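Local coordinates for pollen-specific leucine-rich repeat extensin-like protein 1 (Arabidopsis thaliana, PDB 6TME), which probably acts in the pollen cell wall, its leucine-rich repeat domain likely recognising a partner protein on the concave side of the solenoid, at residues D146-P157 / D170-P181. Numbering follows the deposited sequence.
With SO4 (sulfate ion), chain H.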
# COMPACT_ATOMS: atom_id res chain seq x y z
N ASP A 146 5.69 -7.10 7.31
CA ASP A 146 4.51 -7.41 6.51
C ASP A 146 3.60 -8.23 7.41
O ASP A 146 3.83 -9.43 7.60
CB ASP A 146 4.87 -8.15 5.23
CG ASP A 146 3.65 -8.49 4.37
OD1 ASP A 146 2.53 -7.99 4.65
OD2 ASP A 146 3.81 -9.28 3.40
N VAL A 147 2.59 -7.57 7.98
CA VAL A 147 1.54 -8.26 8.72
C VAL A 147 0.21 -8.23 7.94
O VAL A 147 -0.85 -8.37 8.53
CB VAL A 147 1.39 -7.69 10.14
CG1 VAL A 147 2.67 -8.03 10.98
CG2 VAL A 147 1.13 -6.18 10.11
N SER A 148 0.28 -8.10 6.61
CA SER A 148 -0.94 -8.00 5.82
C SER A 148 -1.81 -9.24 5.95
O SER A 148 -1.32 -10.37 6.08
CB SER A 148 -0.59 -7.76 4.35
OG SER A 148 0.18 -8.83 3.82
N ASN A 149 -3.13 -9.03 5.96
CA ASN A 149 -4.14 -10.09 5.91
C ASN A 149 -4.08 -10.99 7.14
O ASN A 149 -3.90 -12.21 7.07
CB ASN A 149 -4.01 -10.92 4.62
CG ASN A 149 -5.18 -11.86 4.44
OD1 ASN A 149 -6.26 -11.64 5.01
ND2 ASN A 149 -4.98 -12.92 3.67
N ASN A 150 -4.26 -10.36 8.29
CA ASN A 150 -4.27 -11.06 9.57
C ASN A 150 -5.51 -10.62 10.34
O ASN A 150 -6.49 -10.13 9.77
CB ASN A 150 -2.94 -10.80 10.29
CG ASN A 150 -1.89 -11.84 9.96
OD1 ASN A 150 -1.93 -12.95 10.49
ND2 ASN A 150 -0.95 -11.50 9.08
N ARG A 151 -5.47 -10.78 11.66
CA ARG A 151 -6.58 -10.40 12.53
C ARG A 151 -6.13 -9.35 13.54
O ARG A 151 -6.58 -9.35 14.69
CB ARG A 151 -7.17 -11.62 13.23
CG ARG A 151 -7.66 -12.69 12.25
CD ARG A 151 -8.98 -12.24 11.64
NE ARG A 151 -9.49 -13.18 10.65
CZ ARG A 151 -9.42 -12.97 9.34
NH1 ARG A 151 -8.85 -11.87 8.87
NH2 ARG A 151 -9.92 -13.87 8.50
N PHE A 152 -5.22 -8.48 13.14
CA PHE A 152 -4.80 -7.41 14.03
C PHE A 152 -5.87 -6.32 14.11
O PHE A 152 -6.66 -6.12 13.18
CB PHE A 152 -3.49 -6.82 13.54
CG PHE A 152 -2.34 -7.77 13.62
CD1 PHE A 152 -1.92 -8.27 14.85
CD2 PHE A 152 -1.70 -8.19 12.46
CE1 PHE A 152 -0.85 -9.13 14.93
CE2 PHE A 152 -0.63 -9.06 12.53
CZ PHE A 152 -0.20 -9.53 13.77
N VAL A 153 -5.90 -5.63 15.26
CA VAL A 153 -6.99 -4.72 15.60
C VAL A 153 -6.45 -3.51 16.36
O VAL A 153 -5.38 -3.54 16.98
CB VAL A 153 -8.09 -5.40 16.45
CG1 VAL A 153 -8.92 -6.35 15.61
CG2 VAL A 153 -7.46 -6.13 17.65
N GLY A 154 -7.24 -2.44 16.33
CA GLY A 154 -7.00 -1.31 17.19
C GLY A 154 -6.12 -0.28 16.53
O GLY A 154 -5.92 -0.28 15.32
N PRO A 155 -5.54 0.60 17.34
CA PRO A 155 -4.84 1.77 16.80
C PRO A 155 -3.64 1.40 15.93
O PRO A 155 -3.05 0.33 16.06
CB PRO A 155 -4.39 2.52 18.06
CG PRO A 155 -5.31 2.02 19.15
CD PRO A 155 -5.54 0.58 18.81
N PHE A 156 -3.27 2.34 15.05
CA PHE A 156 -2.13 2.15 14.18
C PHE A 156 -0.94 1.60 14.98
O PHE A 156 -0.68 2.09 16.08
CB PHE A 156 -1.76 3.48 13.52
CG PHE A 156 -0.60 3.39 12.58
CD1 PHE A 156 0.70 3.44 13.04
CD2 PHE A 156 -0.81 3.25 11.22
CE1 PHE A 156 1.78 3.35 12.16
CE2 PHE A 156 0.25 3.16 10.34
CZ PHE A 156 1.55 3.21 10.81
N PRO A 157 -0.22 0.57 14.47
CA PRO A 157 0.90 -0.01 15.24
C PRO A 157 2.10 0.91 15.31
O PRO A 157 3.03 0.80 14.51
CB PRO A 157 1.24 -1.29 14.46
CG PRO A 157 0.85 -0.94 13.02
CD PRO A 157 -0.42 -0.10 13.17
N ASP A 170 3.73 -3.11 5.56
CA ASP A 170 2.44 -3.60 5.06
C ASP A 170 1.54 -4.02 6.22
O ASP A 170 1.76 -5.06 6.83
CB ASP A 170 2.63 -4.75 4.08
CG ASP A 170 1.37 -5.02 3.25
OD1 ASP A 170 0.28 -4.66 3.73
OD2 ASP A 170 1.47 -5.60 2.14
N ILE A 171 0.49 -3.23 6.49
CA ILE A 171 -0.52 -3.58 7.49
C ILE A 171 -1.90 -3.73 6.87
O ILE A 171 -2.89 -3.80 7.59
CB ILE A 171 -0.55 -2.55 8.63
CG1 ILE A 171 -0.99 -1.17 8.09
CG2 ILE A 171 0.84 -2.45 9.32
CD1 ILE A 171 -1.21 -0.13 9.17
N ARG A 172 -1.97 -3.81 5.54
CA ARG A 172 -3.24 -3.88 4.83
C ARG A 172 -4.02 -5.12 5.24
O ARG A 172 -3.46 -6.14 5.67
CB ARG A 172 -2.98 -3.85 3.31
CG ARG A 172 -2.48 -5.19 2.74
CD ARG A 172 -1.81 -5.14 1.36
NE ARG A 172 -1.02 -6.36 1.24
CZ ARG A 172 -1.39 -7.48 0.61
NH1 ARG A 172 -2.55 -7.55 -0.07
NH2 ARG A 172 -0.60 -8.54 0.65
N TYR A 173 -5.35 -5.01 5.15
CA TYR A 173 -6.27 -6.13 5.35
C TYR A 173 -6.26 -6.63 6.80
O TYR A 173 -6.19 -7.83 7.07
CB TYR A 173 -5.98 -7.27 4.37
CG TYR A 173 -6.74 -7.10 3.10
CD1 TYR A 173 -8.12 -7.30 3.06
CD2 TYR A 173 -6.09 -6.72 1.94
CE1 TYR A 173 -8.84 -7.13 1.85
CE2 TYR A 173 -6.77 -6.56 0.76
CZ TYR A 173 -8.14 -6.76 0.72
OH TYR A 173 -8.77 -6.58 -0.47
N ASN A 174 -6.32 -5.69 7.73
CA ASN A 174 -6.46 -6.00 9.14
C ASN A 174 -7.66 -5.19 9.62
O ASN A 174 -8.54 -4.82 8.84
CB ASN A 174 -5.18 -5.70 9.91
CG ASN A 174 -4.12 -6.75 9.70
OD1 ASN A 174 -4.22 -7.86 10.21
ND2 ASN A 174 -3.06 -6.40 8.96
N ASP A 175 -7.72 -4.92 10.91
CA ASP A 175 -8.76 -4.11 11.51
C ASP A 175 -8.13 -2.98 12.32
O ASP A 175 -8.58 -2.67 13.43
CB ASP A 175 -9.69 -4.96 12.37
CG ASP A 175 -10.96 -4.20 12.78
OD1 ASP A 175 -11.28 -3.17 12.16
OD2 ASP A 175 -11.61 -4.62 13.76
N PHE A 176 -7.07 -2.38 11.80
CA PHE A 176 -6.56 -1.15 12.38
C PHE A 176 -7.55 -0.00 12.13
O PHE A 176 -8.28 0.02 11.14
CB PHE A 176 -5.19 -0.81 11.81
CG PHE A 176 -4.12 -1.82 12.18
CD1 PHE A 176 -3.70 -1.95 13.50
CD2 PHE A 176 -3.54 -2.62 11.21
CE1 PHE A 176 -2.73 -2.87 13.85
CE2 PHE A 176 -2.57 -3.55 11.55
CZ PHE A 176 -2.16 -3.67 12.86
N GLU A 177 -7.58 0.95 13.06
CA GLU A 177 -8.62 1.98 12.99
C GLU A 177 -8.14 3.25 13.68
O GLU A 177 -7.05 3.30 14.26
CB GLU A 177 -9.91 1.46 13.62
CG GLU A 177 -9.73 1.05 15.07
CD GLU A 177 -9.91 2.21 16.02
OE1 GLU A 177 -10.96 2.90 15.91
OE2 GLU A 177 -8.99 2.43 16.86
N GLY A 178 -8.98 4.28 13.64
CA GLY A 178 -8.61 5.56 14.22
C GLY A 178 -7.79 6.40 13.27
O GLY A 178 -7.72 6.15 12.06
N LYS A 179 -7.16 7.43 13.83
CA LYS A 179 -6.39 8.37 13.04
C LYS A 179 -5.08 7.75 12.58
O LYS A 179 -4.54 6.83 13.20
CB LYS A 179 -6.07 9.64 13.86
CG LYS A 179 -7.29 10.38 14.39
CD LYS A 179 -6.88 11.53 15.31
CE LYS A 179 -8.08 12.43 15.63
NZ LYS A 179 -7.70 13.62 16.45
N LEU A 180 -4.57 8.28 11.52
CA LEU A 180 -3.26 7.88 11.02
C LEU A 180 -2.18 8.78 11.61
O LEU A 180 -2.29 10.01 11.53
CB LEU A 180 -3.25 7.98 9.51
CG LEU A 180 -2.18 7.27 8.72
CD1 LEU A 180 -2.29 5.81 9.05
CD2 LEU A 180 -2.43 7.54 7.22
N PRO A 181 -1.12 8.23 12.20
CA PRO A 181 -0.05 9.08 12.76
C PRO A 181 0.64 9.85 11.65
O PRO A 181 1.30 9.25 10.79
CB PRO A 181 0.91 8.07 13.41
CG PRO A 181 0.13 6.77 13.51
CD PRO A 181 -0.86 6.79 12.39
S SO4 H . -10.81 -16.52 9.83
O1 SO4 H . -11.54 -17.57 10.52
O2 SO4 H . -9.70 -16.99 9.02
O3 SO4 H . -10.34 -15.61 10.85
O4 SO4 H . -11.72 -15.86 8.90
O HOH W 1 2.54 -8.06 1.45
O HOH W 2 -7.91 -10.06 6.85
O HOH W 3 -5.15 4.84 14.93
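Asn174 spends its whole amide on bridging two coils: ND2 gives one hydrogen to Val147 O (3.0 Å, 179° at the hydrogen) and the other to Ile171 O of its own coil, while OD1 accepts from Phe152 N. This is the asparagine of a leucine-rich repeat, stitching neighbouring turns of the solenoid together inside the bend. Both carbonyl oxygens lie close to its amide plane, so the bonds fix the rotation of the group, although ND2 stands above each carbonyl plane. Asn150 fills the same position one coil back, its ND2 donating also to Val123 O of the coil before, and the two ND2 atoms reach Val147 O from opposite faces of its carbonyl plane. Were Asn174 replaced by alanine, Phe152 N would probably lose its acceptor and Val147 O one of its two side-chain donors.

Further along, parallel strands 151-153 and 175-178, their axes 4.8 Å apart at closest approach, are joined by Asp175 N to Phe152 O, Gly154 N to Asp175 O and Glu177 N to Gly154 O. Inside, Phe176 sets CZ against Phe152 CB, and Pro157 CD sits over the face of the Phe176 ring, 3.8 Å from its centroid. The Phe156 ring, its CG anti to the backbone N (chi1 -179°), lies between Pro157 CD on one face and Pro181 CD on the opposite face, both offset toward the rim.

On the concave side, Asp146 and Asp170 lie side by side with nearly parallel carboxylates. Arg172 NE forms a salt bridge with Asp170 OD2, probably easing the crowding of like charge, and NH1 continues to the backbone of another protein's chain. A water donates to Asp146 OD2 at 2.6 Å and to Asp170 OD2 at 2.8 Å.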